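Local coordinates for protein NDP-N-acetyl-D-galactosaminuronic acid dehydrogenase (Methanosarcina mazei Go1, PDB 3G79) that probably oxidises UDP-N-acetyl-D-mannosamine to its uronate with two NAD+, as a member of the UDP-glucose/GDP-mannose dehydrogenase family, at residues D118-F123 against L301-K306; V233-E238 against T295-H300; F241-I246 against K327-M332. All blocks are in the same frame, centred on the assembly; numbering follows the deposited sequence.

Contact 1: residues D118-F123 against L301-K306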
ATOM      1  N   ASP A 118       5.165   8.093  24.715  1.00 72.59           N
ATOM      2  CA  ASP A 118       3.749   7.684  24.524  1.00 71.16           C
ATOM      3  C   ASP A 118       2.763   8.285  25.538  1.00 69.44           C
ATOM      4  O   ASP A 118       3.196   8.935  26.504  1.00 69.37           O
ATOM      5  CB  ASP A 118       3.615   6.143  24.416  1.00 71.45           C
ATOM      6  CG  ASP A 118       3.949   5.407  25.722  1.00 78.40           C
ATOM      7  OD1 ASP A 118       5.107   4.953  25.880  1.00 71.08           O
ATOM      8  OD2 ASP A 118       3.050   5.273  26.585  1.00 71.59           O
ATOM      9  N   LEU A 119       1.449   8.169  25.289  1.00 67.41           N
ATOM     10  CA  LEU A 119       0.856   7.852  23.984  1.00 65.09           C
ATOM     11  C   LEU A 119       0.663   9.183  23.276  1.00 62.09           C
ATOM     12  O   LEU A 119       0.633   9.251  22.052  1.00 60.49           O
ATOM     13  CB  LEU A 119      -0.501   7.160  24.171  1.00 65.59           C
ATOM     14  CG  LEU A 119      -1.078   6.221  23.099  1.00 76.09           C
ATOM     15  CD1 LEU A 119      -2.114   5.307  23.723  1.00 65.73           C
ATOM     16  CD2 LEU A 119      -1.698   6.965  21.923  1.00 65.88           C
ATOM     17  N   GLU A 120       0.512  10.230  24.086  1.00 60.93           N
ATOM     18  CA  GLU A 120       0.444  11.607  23.628  1.00 60.58           C
ATOM     19  C   GLU A 120       1.742  12.345  23.930  1.00 59.78           C
ATOM     20  O   GLU A 120       2.438  12.015  24.891  1.00 59.78           O
ATOM     21  CB  GLU A 120      -0.721  12.358  24.290  1.00 60.89           C
ATOM     22  CG  GLU A 120      -2.002  12.429  23.451  1.00 65.83           C
ATOM     23  CD  GLU A 120      -2.692  11.077  23.311  1.00 61.38           C
ATOM     24  OE1 GLU A 120      -2.853  10.375  24.335  1.00 66.04           O
ATOM     25  OE2 GLU A 120      -3.077  10.717  22.181  1.00 65.66           O
ATOM     26  N   PRO A 121       2.080  13.346  23.093  1.00 58.59           N
ATOM     27  CA  PRO A 121       3.214  14.243  23.322  1.00 57.01           C
ATOM     28  C   PRO A 121       3.022  15.123  24.565  1.00 55.11           C
ATOM     29  O   PRO A 121       1.895  15.234  25.063  1.00 55.48           O
ATOM     30  CB  PRO A 121       3.219  15.105  22.067  1.00 57.26           C
ATOM     31  CG  PRO A 121       2.613  14.235  21.031  1.00 79.07           C
ATOM     32  CD  PRO A 121       1.509  13.529  21.746  1.00 58.10           C
ATOM     33  N   ASP A 122       4.111  15.702  25.082  1.00 52.88           N
ATOM     34  CA  ASP A 122       4.000  16.723  26.136  1.00 50.84           C
ATOM     35  C   ASP A 122       3.835  18.073  25.468  1.00 48.17           C
ATOM     36  O   ASP A 122       4.797  18.663  24.993  1.00 47.31           O
ATOM     37  CB  ASP A 122       5.206  16.740  27.096  1.00 51.19           C
ATOM     38  CG  ASP A 122       5.143  17.886  28.114  1.00 68.90           C
ATOM     39  OD1 ASP A 122       4.018  18.376  28.408  1.00 51.57           O
ATOM     40  OD2 ASP A 122       6.219  18.296  28.621  1.00 51.20           O
ATOM     41  N   PHE A 123       2.593  18.531  25.454  1.00 47.02           N
ATOM     42  CA  PHE A 123       2.196  19.783  24.855  1.00 46.25           C
ATOM     43  C   PHE A 123       2.354  21.040  25.748  1.00 44.87           C
ATOM     44  O   PHE A 123       1.930  22.134  25.340  1.00 46.16           O
ATOM     45  CB  PHE A 123       0.730  19.666  24.421  1.00 46.68           C
ATOM     46  CG  PHE A 123       0.497  18.726  23.262  1.00 51.16           C
ATOM     47  CD1 PHE A 123       1.267  18.813  22.105  1.00 47.30           C
ATOM     48  CD2 PHE A 123      -0.543  17.787  23.313  1.00 47.54           C
ATOM     49  CE1 PHE A 123       1.030  17.962  21.004  1.00 51.28           C
ATOM     50  CE2 PHE A 123      -0.798  16.927  22.239  1.00 51.57           C
ATOM     51  CZ  PHE A 123      -0.006  17.015  21.073  1.00 47.99           C
ATOM     52  N   LEU A 301      -5.886   8.136  15.132  1.00 32.78           N
ATOM     53  CA  LEU A 301      -7.003   8.044  14.165  1.00 34.22           C
ATOM     54  C   LEU A 301      -8.216   7.419  14.821  1.00 33.40           C
ATOM     55  O   LEU A 301      -9.344   7.925  14.721  1.00 33.95           O
ATOM     56  CB  LEU A 301      -6.647   7.196  12.925  1.00 35.52           C
ATOM     57  CG  LEU A 301      -6.392   7.807  11.550  1.00 49.99           C
ATOM     58  CD1 LEU A 301      -6.744   6.787  10.440  1.00 36.57           C
ATOM     59  CD2 LEU A 301      -7.202   9.051  11.362  1.00 35.95           C
ATOM     60  N   GLU A 302      -7.972   6.300  15.477  1.00 31.78           N
ATOM     61  CA  GLU A 302      -9.016   5.630  16.206  1.00 31.01           C
ATOM     62  C   GLU A 302      -9.712   6.568  17.148  1.00 32.84           C
ATOM     63  O   GLU A 302     -10.911   6.710  17.019  1.00 34.31           O
ATOM     64  CB  GLU A 302      -8.499   4.387  16.917  1.00 29.47           C
ATOM     65  CG  GLU A 302      -7.852   3.417  15.989  1.00 20.20           C
ATOM     66  CD  GLU A 302      -8.722   2.961  14.765  1.00 29.86           C
ATOM     67  OE1 GLU A 302      -9.959   3.105  14.750  1.00 19.88           O
ATOM     68  OE2 GLU A 302      -8.144   2.423  13.810  1.00 20.22           O
ATOM     69  N   ARG A 303      -9.002   7.222  18.081  1.00 34.29           N
ATOM     70  CA  ARG A 303      -9.664   8.181  18.972  1.00 35.31           C
ATOM     71  C   ARG A 303     -10.325   9.256  18.105  1.00 35.98           C
ATOM     72  O   ARG A 303     -11.497   9.565  18.286  1.00 35.71           O
ATOM     73  CB  ARG A 303      -8.702   8.827  19.952  1.00 36.42           C
ATOM     74  CG  ARG A 303      -9.428   9.661  21.006  1.00 56.24           C
ATOM     75  CD  ARG A 303      -8.508  10.614  21.789  1.00 39.25           C
ATOM     76  NE  ARG A 303      -7.968  10.017  23.006  1.00 56.83           N
ATOM     77  CZ  ARG A 303      -6.707   9.604  23.145  1.00 41.38           C
ATOM     78  NH1 ARG A 303      -5.850   9.727  22.126  1.00 57.73           N
ATOM     79  NH2 ARG A 303      -6.297   9.046  24.293  1.00 57.23           N
ATOM     80  N   GLY A 304      -9.581   9.773  17.130  1.00 36.65           N
ATOM     81  CA  GLY A 304     -10.081  10.808  16.225  1.00 38.81           C
ATOM     82  C   GLY A 304     -11.427  10.549  15.543  1.00 40.63           C
ATOM     83  O   GLY A 304     -12.236  11.467  15.387  1.00 39.85           O
ATOM     84  N   VAL A 305     -11.669   9.298  15.153  1.00 42.28           N
ATOM     85  CA  VAL A 305     -12.883   8.966  14.453  1.00 44.58           C
ATOM     86  C   VAL A 305     -14.100   9.162  15.365  1.00 47.41           C
ATOM     87  O   VAL A 305     -15.229   9.298  14.897  1.00 47.02           O
ATOM     88  CB  VAL A 305     -12.775   7.558  13.768  1.00 44.61           C
ATOM     89  CG1 VAL A 305     -13.132   6.416  14.698  1.00 42.61           C
ATOM     90  CG2 VAL A 305     -13.642   7.509  12.545  1.00 42.80           C
ATOM     91  N   LYS A 306     -13.849   9.239  16.670  1.00 50.62           N
ATOM     92  CA  LYS A 306     -14.917   9.187  17.678  1.00 52.98           C
ATOM     93  C   LYS A 306     -15.059  10.481  18.474  1.00 55.05           C
ATOM     94  O   LYS A 306     -15.876  10.565  19.388  1.00 55.29           O
ATOM     95  CB  LYS A 306     -14.648   8.055  18.675  1.00 53.19           C
ATOM     96  CG  LYS A 306     -14.819   6.643  18.137  1.00 63.21           C
ATOM     97  CD  LYS A 306     -14.806   5.575  19.281  1.00 54.08           C
ATOM     98  CE  LYS A 306     -13.689   5.815  20.317  1.00 63.04           C
ATOM     99  NZ  LYS A 306     -12.366   5.278  19.887  1.00 54.19           N
TER

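Contact 2: residues V233-E238 against T295-H300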
ATOM      1  N   VAL A 233      -5.157  14.986  10.288  1.00 25.21           N
ATOM      2  CA  VAL A 233      -5.349  13.613   9.871  1.00 25.05           C
ATOM      3  C   VAL A 233      -4.343  13.190   8.813  1.00 26.20           C
ATOM      4  O   VAL A 233      -3.893  12.056   8.795  1.00 25.06           O
ATOM      5  CB  VAL A 233      -6.790  13.421   9.398  1.00 24.45           C
ATOM      6  CG1 VAL A 233      -6.975  12.134   8.674  1.00 21.08           C
ATOM      7  CG2 VAL A 233      -7.695  13.498  10.623  1.00 22.28           C
ATOM      8  N   THR A 234      -3.926  14.121   7.980  1.00 29.26           N
ATOM      9  CA  THR A 234      -2.946  13.790   6.938  1.00 31.22           C
ATOM     10  C   THR A 234      -1.678  13.185   7.481  1.00 31.68           C
ATOM     11  O   THR A 234      -1.248  12.117   7.005  1.00 31.82           O
ATOM     12  CB  THR A 234      -2.574  14.999   6.090  1.00 31.63           C
ATOM     13  OG1 THR A 234      -3.719  15.410   5.330  1.00 30.47           O
ATOM     14  CG2 THR A 234      -1.374  14.644   5.149  1.00 31.20           C
ATOM     15  N   LYS A 235      -1.104  13.839   8.489  1.00 31.37           N
ATOM     16  CA  LYS A 235       0.089  13.317   9.134  1.00 32.34           C
ATOM     17  C   LYS A 235      -0.113  11.984   9.857  1.00 33.10           C
ATOM     18  O   LYS A 235       0.791  11.132   9.846  1.00 33.93           O
ATOM     19  CB  LYS A 235       0.742  14.398  10.025  1.00 33.36           C
ATOM     20  CG  LYS A 235       1.054  14.009  11.429  1.00 53.14           C
ATOM     21  CD  LYS A 235       2.278  13.130  11.624  1.00 33.82           C
ATOM     22  CE  LYS A 235       2.265  12.786  13.151  1.00 53.34           C
ATOM     23  NZ  LYS A 235       3.401  12.041  13.745  1.00 32.60           N
ATOM     24  N   THR A 236      -1.278  11.758  10.467  1.00 33.09           N
ATOM     25  CA  THR A 236      -1.471  10.444  11.088  1.00 33.31           C
ATOM     26  C   THR A 236      -1.650   9.401   9.992  1.00 31.86           C
ATOM     27  O   THR A 236      -0.993   8.364  10.039  1.00 32.76           O
ATOM     28  CB  THR A 236      -2.588  10.350  12.205  1.00 34.17           C
ATOM     29  OG1 THR A 236      -3.886  10.423  11.614  1.00 40.96           O
ATOM     30  CG2 THR A 236      -2.442  11.441  13.244  1.00 39.97           C
ATOM     31  N   ALA A 237      -2.470   9.697   8.985  1.00 30.10           N
ATOM     32  CA  ALA A 237      -2.677   8.792   7.843  1.00 29.31           C
ATOM     33  C   ALA A 237      -1.392   8.415   7.158  1.00 31.05           C
ATOM     34  O   ALA A 237      -1.273   7.285   6.666  1.00 31.87           O
ATOM     35  CB  ALA A 237      -3.622   9.377   6.829  1.00 28.34           C
ATOM     36  N   GLU A 238      -0.409   9.314   7.100  1.00 31.95           N
ATOM     37  CA  GLU A 238       0.822   8.892   6.396  1.00 32.50           C
ATOM     38  C   GLU A 238       1.592   7.841   7.175  1.00 33.08           C
ATOM     39  O   GLU A 238       2.122   6.913   6.597  1.00 34.21           O
ATOM     40  CB  GLU A 238       1.703  10.042   5.839  1.00 32.11           C
ATOM     41  CG  GLU A 238       1.803  11.299   6.634  1.00 48.21           C
ATOM     42  CD  GLU A 238       2.187  12.519   5.779  1.00 31.84           C
ATOM     43  OE1 GLU A 238       1.516  12.834   4.779  1.00 48.10           O
ATOM     44  OE2 GLU A 238       3.154  13.200   6.133  1.00 48.55           O
ATOM     45  N   THR A 295       4.214   3.863  15.466  1.00 33.56           N
ATOM     46  CA  THR A 295       3.637   2.999  16.496  1.00 32.33           C
ATOM     47  C   THR A 295       2.391   3.615  17.182  1.00 32.80           C
ATOM     48  O   THR A 295       1.647   2.932  17.866  1.00 33.38           O
ATOM     49  CB  THR A 295       4.701   2.628  17.610  1.00 32.64           C
ATOM     50  OG1 THR A 295       5.360   3.796  18.109  1.00 35.03           O
ATOM     51  CG2 THR A 295       5.766   1.700  17.094  1.00 34.96           C
ATOM     52  N   LYS A 296       2.146   4.905  17.005  1.00 32.91           N
ATOM     53  CA  LYS A 296       1.188   5.592  17.869  1.00 33.16           C
ATOM     54  C   LYS A 296       0.086   6.274  17.119  1.00 32.19           C
ATOM     55  O   LYS A 296      -0.987   6.507  17.659  1.00 33.04           O
ATOM     56  CB  LYS A 296       1.887   6.618  18.747  1.00 34.19           C
ATOM     57  CG  LYS A 296       2.294   6.048  20.032  1.00 45.54           C
ATOM     58  CD  LYS A 296       3.711   6.410  20.359  1.00 38.55           C
ATOM     59  CE  LYS A 296       3.868   7.857  20.816  1.00 46.58           C
ATOM     60  NZ  LYS A 296       4.935   7.905  21.859  1.00 40.45           N
ATOM     61  N   ASP A 297       0.360   6.619  15.880  1.00 31.20           N
ATOM     62  CA  ASP A 297      -0.568   7.403  15.116  1.00 31.17           C
ATOM     63  C   ASP A 297      -1.900   6.690  14.933  1.00 29.81           C
ATOM     64  O   ASP A 297      -2.917   7.343  14.925  1.00 30.37           O
ATOM     65  CB  ASP A 297       0.058   7.838  13.758  1.00 32.71           C
ATOM     66  CG  ASP A 297       0.962   9.095  13.888  1.00 55.85           C
ATOM     67  OD1 ASP A 297       1.229   9.547  15.027  1.00 33.81           O
ATOM     68  OD2 ASP A 297       1.394   9.654  12.851  1.00 33.14           O
ATOM     69  N   THR A 298      -1.948   5.370  14.806  1.00 28.40           N
ATOM     70  CA  THR A 298      -3.240   4.850  14.415  1.00 27.95           C
ATOM     71  C   THR A 298      -4.186   4.903  15.580  1.00 28.08           C
ATOM     72  O   THR A 298      -5.378   4.952  15.376  1.00 29.06           O
ATOM     73  CB  THR A 298      -3.251   3.456  13.689  1.00 28.01           C
ATOM     74  OG1 THR A 298      -3.789   2.433  14.539  1.00 30.54           O
ATOM     75  CG2 THR A 298      -1.938   3.046  13.157  1.00 28.53           C
ATOM     76  N   TYR A 299      -3.653   4.917  16.800  1.00 27.73           N
ATOM     77  CA  TYR A 299      -4.486   5.123  17.995  1.00 27.69           C
ATOM     78  C   TYR A 299      -5.050   6.504  18.007  1.00 27.69           C
ATOM     79  O   TYR A 299      -6.186   6.667  18.422  1.00 27.90           O
ATOM     80  CB  TYR A 299      -3.771   4.774  19.326  1.00 26.80           C
ATOM     81  CG  TYR A 299      -3.271   3.350  19.281  1.00 30.53           C
ATOM     82  CD1 TYR A 299      -4.164   2.272  19.112  1.00 26.34           C
ATOM     83  CD2 TYR A 299      -1.903   3.080  19.297  1.00 26.81           C
ATOM     84  CE1 TYR A 299      -3.685   0.941  19.033  1.00 30.27           C
ATOM     85  CE2 TYR A 299      -1.420   1.774  19.213  1.00 30.29           C
ATOM     86  CZ  TYR A 299      -2.314   0.711  19.075  1.00 26.26           C
ATOM     87  OH  TYR A 299      -1.800  -0.545  18.955  1.00 29.60           O
ATOM     88  N   HIS A 300      -4.278   7.479  17.533  1.00 28.27           N
ATOM     89  CA  HIS A 300      -4.818   8.805  17.272  1.00 31.00           C
ATOM     90  C   HIS A 300      -5.968   8.889  16.237  1.00 32.06           C
ATOM     91  O   HIS A 300      -6.928   9.624  16.473  1.00 32.30           O
ATOM     92  CB  HIS A 300      -3.707   9.773  16.942  1.00 33.03           C
ATOM     93  CG  HIS A 300      -2.686   9.867  18.023  1.00 36.19           C
ATOM     94  ND1 HIS A 300      -1.343   9.645  17.808  1.00 35.29           N
ATOM     95  CD2 HIS A 300      -2.818  10.143  19.341  1.00 34.53           C
ATOM     96  CE1 HIS A 300      -0.689   9.787  18.945  1.00 35.06           C
ATOM     97  NE2 HIS A 300      -1.562  10.069  19.893  1.00 36.29           N
TER

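Contact 3: residues F241-I246 against K327-M332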
ATOM      1  N   PHE A 241      -0.662   4.411   7.047  1.00 30.39           N
ATOM      2  CA  PHE A 241      -0.615   3.701   5.778  1.00 30.32           C
ATOM      3  C   PHE A 241       0.733   3.029   5.602  1.00 29.61           C
ATOM      4  O   PHE A 241       0.788   1.889   5.157  1.00 29.92           O
ATOM      5  CB  PHE A 241      -0.968   4.653   4.621  1.00 31.54           C
ATOM      6  CG  PHE A 241      -2.432   4.745   4.373  1.00 41.29           C
ATOM      7  CD1 PHE A 241      -3.319   4.916   5.426  1.00 32.59           C
ATOM      8  CD2 PHE A 241      -2.942   4.606   3.099  1.00 32.77           C
ATOM      9  CE1 PHE A 241      -4.683   4.977   5.202  1.00 41.46           C
ATOM     10  CE2 PHE A 241      -4.309   4.650   2.873  1.00 41.06           C
ATOM     11  CZ  PHE A 241      -5.176   4.849   3.913  1.00 32.29           C
ATOM     12  N   ARG A 242       1.806   3.720   6.002  1.00 28.43           N
ATOM     13  CA  ARG A 242       3.159   3.134   6.016  1.00 27.70           C
ATOM     14  C   ARG A 242       3.182   1.933   6.949  1.00 26.31           C
ATOM     15  O   ARG A 242       3.614   0.863   6.548  1.00 25.89           O
ATOM     16  CB  ARG A 242       4.298   4.146   6.388  1.00 27.58           C
ATOM     17  CG  ARG A 242       5.631   3.445   6.785  1.00 46.78           C
ATOM     18  CD  ARG A 242       6.924   4.277   6.641  1.00 29.59           C
ATOM     19  NE  ARG A 242       7.386   4.193   5.266  1.00 47.11           N
ATOM     20  CZ  ARG A 242       8.587   3.784   4.864  1.00 32.77           C
ATOM     21  NH1 ARG A 242       9.543   3.455   5.740  1.00 46.26           N
ATOM     22  NH2 ARG A 242       8.822   3.727   3.560  1.00 46.54           N
ATOM     23  N   ASP A 243       2.681   2.118   8.169  1.00 25.53           N
ATOM     24  CA  ASP A 243       2.621   1.065   9.158  1.00 25.59           C
ATOM     25  C   ASP A 243       1.884  -0.144   8.618  1.00 25.12           C
ATOM     26  O   ASP A 243       2.311  -1.273   8.770  1.00 24.98           O
ATOM     27  CB  ASP A 243       1.981   1.581  10.450  1.00 27.64           C
ATOM     28  CG  ASP A 243       2.011   0.559  11.557  1.00 47.37           C
ATOM     29  OD1 ASP A 243       3.013  -0.169  11.685  1.00 30.00           O
ATOM     30  OD2 ASP A 243       1.033   0.465  12.312  1.00 30.47           O
ATOM     31  N   LEU A 244       0.786   0.096   7.947  1.00 26.42           N
ATOM     32  CA  LEU A 244       0.068  -0.968   7.258  1.00 26.84           C
ATOM     33  C   LEU A 244       0.860  -1.631   6.127  1.00 27.82           C
ATOM     34  O   LEU A 244       0.788  -2.864   5.990  1.00 27.76           O
ATOM     35  CB  LEU A 244      -1.287  -0.461   6.757  1.00 25.48           C
ATOM     36  CG  LEU A 244      -2.044  -1.455   5.870  1.00 33.46           C
ATOM     37  CD1 LEU A 244      -2.515  -2.699   6.665  1.00 25.60           C
ATOM     38  CD2 LEU A 244      -3.210  -0.787   5.220  1.00 23.93           C
ATOM     39  N   GLN A 245       1.621  -0.865   5.331  1.00 27.88           N
ATOM     40  CA  GLN A 245       2.399  -1.544   4.275  1.00 28.59           C
ATOM     41  C   GLN A 245       3.443  -2.472   4.861  1.00 29.39           C
ATOM     42  O   GLN A 245       3.818  -3.505   4.264  1.00 29.30           O
ATOM     43  CB  GLN A 245       2.955  -0.648   3.133  1.00 28.83           C
ATOM     44  CG  GLN A 245       3.492   0.685   3.498  1.00 36.72           C
ATOM     45  CD  GLN A 245       3.611   1.733   2.331  1.00 31.48           C
ATOM     46  OE1 GLN A 245       3.476   2.952   2.595  1.00 36.61           O
ATOM     47  NE2 GLN A 245       3.874   1.279   1.089  1.00 34.49           N
ATOM     48  N   ILE A 246       3.882  -2.135   6.068  1.00 28.91           N
ATOM     49  CA  ILE A 246       4.903  -2.920   6.714  1.00 26.96           C
ATOM     50  C   ILE A 246       4.252  -4.151   7.291  1.00 26.20           C
ATOM     51  O   ILE A 246       4.810  -5.242   7.269  1.00 27.25           O
ATOM     52  CB  ILE A 246       5.587  -2.117   7.803  1.00 26.36           C
ATOM     53  CG1 ILE A 246       6.610  -1.155   7.192  1.00 21.04           C
ATOM     54  CG2 ILE A 246       6.264  -3.065   8.891  1.00 20.72           C
ATOM     55  CD1 ILE A 246       7.047  -0.063   8.212  1.00 24.62           C
ATOM     56  N   LYS A 327      -0.915  -4.853  15.402  1.00 34.04           N
ATOM     57  CA  LYS A 327      -0.667  -6.112  16.107  1.00 33.32           C
ATOM     58  C   LYS A 327       0.281  -7.047  15.349  1.00 32.00           C
ATOM     59  O   LYS A 327       1.055  -7.796  15.977  1.00 31.97           O
ATOM     60  CB  LYS A 327      -1.958  -6.830  16.430  1.00 34.26           C
ATOM     61  CG  LYS A 327      -2.821  -6.185  17.494  1.00 40.63           C
ATOM     62  CD  LYS A 327      -4.177  -6.926  17.442  1.00 37.07           C
ATOM     63  CE  LYS A 327      -5.243  -6.364  18.376  1.00 42.02           C
ATOM     64  NZ  LYS A 327      -6.536  -6.861  17.871  1.00 37.58           N
ATOM     65  N   VAL A 328       0.199  -7.030  14.013  1.00 30.33           N
ATOM     66  CA  VAL A 328       1.100  -7.815  13.166  1.00 27.80           C
ATOM     67  C   VAL A 328       2.515  -7.311  13.491  1.00 27.79           C
ATOM     68  O   VAL A 328       3.358  -8.053  14.024  1.00 27.95           O
ATOM     69  CB  VAL A 328       0.706  -7.720  11.668  1.00 26.85           C
ATOM     70  CG1 VAL A 328       1.776  -8.265  10.753  1.00 28.75           C
ATOM     71  CG2 VAL A 328      -0.561  -8.481  11.420  1.00 28.74           C
ATOM     72  N   ASN A 329       2.731  -6.027  13.278  1.00 27.44           N
ATOM     73  CA  ASN A 329       4.007  -5.401  13.543  1.00 27.78           C
ATOM     74  C   ASN A 329       4.523  -5.539  14.995  1.00 28.88           C
ATOM     75  O   ASN A 329       5.739  -5.718  15.193  1.00 28.88           O
ATOM     76  CB  ASN A 329       3.940  -3.943  13.095  1.00 28.20           C
ATOM     77  CG  ASN A 329       3.882  -3.794  11.563  1.00 48.70           C
ATOM     78  OD1 ASN A 329       4.255  -4.709  10.806  1.00 29.60           O
ATOM     79  ND2 ASN A 329       3.420  -2.627  11.101  1.00 29.95           N
ATOM     80  N   ASP A 330       3.618  -5.485  15.991  1.00 29.49           N
ATOM     81  CA  ASP A 330       3.977  -5.743  17.407  1.00 29.82           C
ATOM     82  C   ASP A 330       4.388  -7.194  17.635  1.00 28.64           C
ATOM     83  O   ASP A 330       5.064  -7.479  18.631  1.00 29.40           O
ATOM     84  CB  ASP A 330       2.842  -5.415  18.426  1.00 30.44           C
ATOM     85  CG  ASP A 330       2.667  -3.899  18.726  1.00 22.98           C
ATOM     86  OD1 ASP A 330       3.558  -3.096  18.446  1.00 30.34           O
ATOM     87  OD2 ASP A 330       1.590  -3.514  19.253  1.00 31.51           O
ATOM     88  N   PHE A 331       3.994  -8.091  16.729  1.00 26.48           N
ATOM     89  CA  PHE A 331       4.251  -9.506  16.905  1.00 26.58           C
ATOM     90  C   PHE A 331       5.648  -9.920  16.526  1.00 26.93           C
ATOM     91  O   PHE A 331       6.169 -10.924  17.017  1.00 28.78           O
ATOM     92  CB  PHE A 331       3.266 -10.324  16.074  1.00 27.74           C
ATOM     93  CG  PHE A 331       3.474 -11.810  16.167  1.00 28.92           C
ATOM     94  CD1 PHE A 331       3.341 -12.482  17.399  1.00 27.61           C
ATOM     95  CD2 PHE A 331       3.781 -12.547  15.031  1.00 27.20           C
ATOM     96  CE1 PHE A 331       3.502 -13.874  17.481  1.00 28.57           C
ATOM     97  CE2 PHE A 331       3.960 -13.930  15.109  1.00 28.27           C
ATOM     98  CZ  PHE A 331       3.813 -14.598  16.328  1.00 26.91           C
ATOM     99  N   MET A 332       6.264  -9.154  15.644  1.00 25.80           N
ATOM    100  CA  MET A 332       7.491  -9.561  15.029  1.00 24.36           C
ATOM    101  C   MET A 332       8.617  -9.849  16.019  1.00 26.92           C
ATOM    102  O   MET A 332       9.360 -10.811  15.797  1.00 29.68           O
ATOM    103  CB  MET A 332       7.870  -8.607  13.897  1.00 21.77           C
ATOM    104  CG  MET A 332       6.767  -8.565  12.798  1.00 28.74           C
ATOM    105  SD  MET A 332       6.352 -10.175  12.078  1.00 17.04           S
ATOM    106  CE  MET A 332       4.830  -9.815  11.317  1.00 29.39           C
TER

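Contact 1: residues D118-F123 against L301-K306
Glu120 and Arg303 hold the nearest alpha-carbons of the two backbones, and even these stand 11.6 Å apart, CA to CA, so 118-123 and 301-306 meet through long side chains alone. The first segment is an irregular loop, with a cis peptide bond before Leu119, that leads to helix 124-136 of the NAD-binding region; the second lies toward the C-terminal end of helix 293-305. Only 89 Å² is buried between them, at the surface. Arg303 sends CG out anti to its N (chi1 -171°) and its chain bends near the guanidinium, while Glu120 reaches across from the opposite direction. Their salt bridge has one close leg, Glu120 OE2 to Arg303 NH1 at 2.9 Å. As a hydrogen bond it is weak, bent to 126° at the hydrogen, and the carboxylate and guanidinium planes lie 78° apart. The second oxygen stays back: Glu120 OE1 is 3.7 Å from Arg303 NH2, which rules out a flat two-pronged pairing. Glu120 OE2 also takes a weak hydrogen bond from His300 NE2. The attraction is therefore probably more electrostatic than directional, a lightly covered charge pair tying the cofactor-domain loop to a helix of the central domain.

Contact 2: residues V233-E238 against T295-H300
Asp297 and Thr236 bury the most surface here, and their alpha-carbons mark the nearest backbone approach, 5.1 Å from CA to CA. The two helical segments run at 130° to one another, with axes 8.6 Å apart at closest. Both side chains start toward the opposite helix: Thr236 CB lies 4.0 Å from Asp297 CB, and the Asp297 carboxylate reaches the backbone of the other helix, OD2 lying 3.5 Å from Thr236 CA. The threonine turns its methyl to the interface, where Thr236 CG2 meets His300 CB at 4.2 Å. With OG1 set between its own N and carbonyl carbon (chi1 72°), Thr236 instead gives its hydroxyl proton to Val233 O, which also accepts from Ala237 N, so the polar end is spent inside its own helix.

Lys235, third in buried area, bends at chi2 and crosses the aspartate at about a right angle. Lys235 NZ is modelled 3.2 Å from Asp297 OD2 as a salt bridge with a weak hydrogen bond, though the position of NZ is less certain. The stronger partner of Asp297 OD2 is Asn239 ND2. Replacing Asp297 with alanine would probably leave Asn239 ND2 without its acceptor and the less surely placed Lys235 ammonium without this counter-charge, and open a gap where the carboxylate now lies beside Thr236 CA.

Helix 228-258 follows directly on strand 223-227, the edge of the eight-stranded sheet, and here crosses helix 293-305; helix 321-345 covers Thr298 and Tyr299, while Ile261 and Val270 of the second subunit pack on Val233 and Ala237.

Contact 3: residues F241-I246 against K327-M332
A buried, polar helix-to-helix contact joins the middle of helix 228-258 to helix 321-345, with one amide, that of Asn329, doing most of the work against Asp243 and Ile246. The backbones stay apart, Ile246 CA and Asn329 CA being 7.3 Å from each other, and the Asn329 side chain bridges the interval. Its nitrogen spans two acceptors of a single residue: Asn329 ND2 is 2.9 Å from Asp243 O and 2.6 Å from Asp243 OD1. Both acceptors lie close to the amide plane, but the bonds are bent, to 139° and 135° at the hydrogens. Asp243 OD1 is met from above its carboxylate plane. Asp243 carries its CG anti to the backbone N and beside its own carbonyl carbon (chi1 -175°), which brings OD1 and the main-chain O within reach of the same NH2 group.

Helix 228-258 is the long helix of the central domain, which belongs to the 6-phosphogluconate dehydrogenase C-terminal-like clan, and helix 321-345 comes before strand 355-359 of the six-stranded parallel sheet.

The carbonyl end of the amide lies against an aliphatic branch, with Asn329 OD1 3.2 Å from Ile246 CG2, and accepts a hydrogen bond from Asn250 ND2 further along helix 228-258. With both ends engaged, the amide's rotation is fixed. Asp243 OD1 has a second partner in Arg326, whose guanidinium also forms a salt bridge with Asp330.

Two helices organise the set: contacts 1 and 2 share helix 293-305, and contacts 2 and 3 share helix 228-258. The centres of contacts 1 and 2 are 8 Å apart, those of 2 and 3 13 Å, and those of 1 and 3 18 Å. Contact 2 touches contact 1 chiefly where His300 meets Glu120 and Leu119, and contact 3 through Thr298 and Asp243. The chain passes 118-123, 233-238 and 241-246, then 295-300, 301-306 and 327-332; contact 2 thus lies wholly between the halves of contact 1, while contact 3 interleaves with both. The series runs from the cofactor-domain loop through the central helices to helix 321-345, the last before the six-stranded parallel sheet, and all three contacts touch the second subunit.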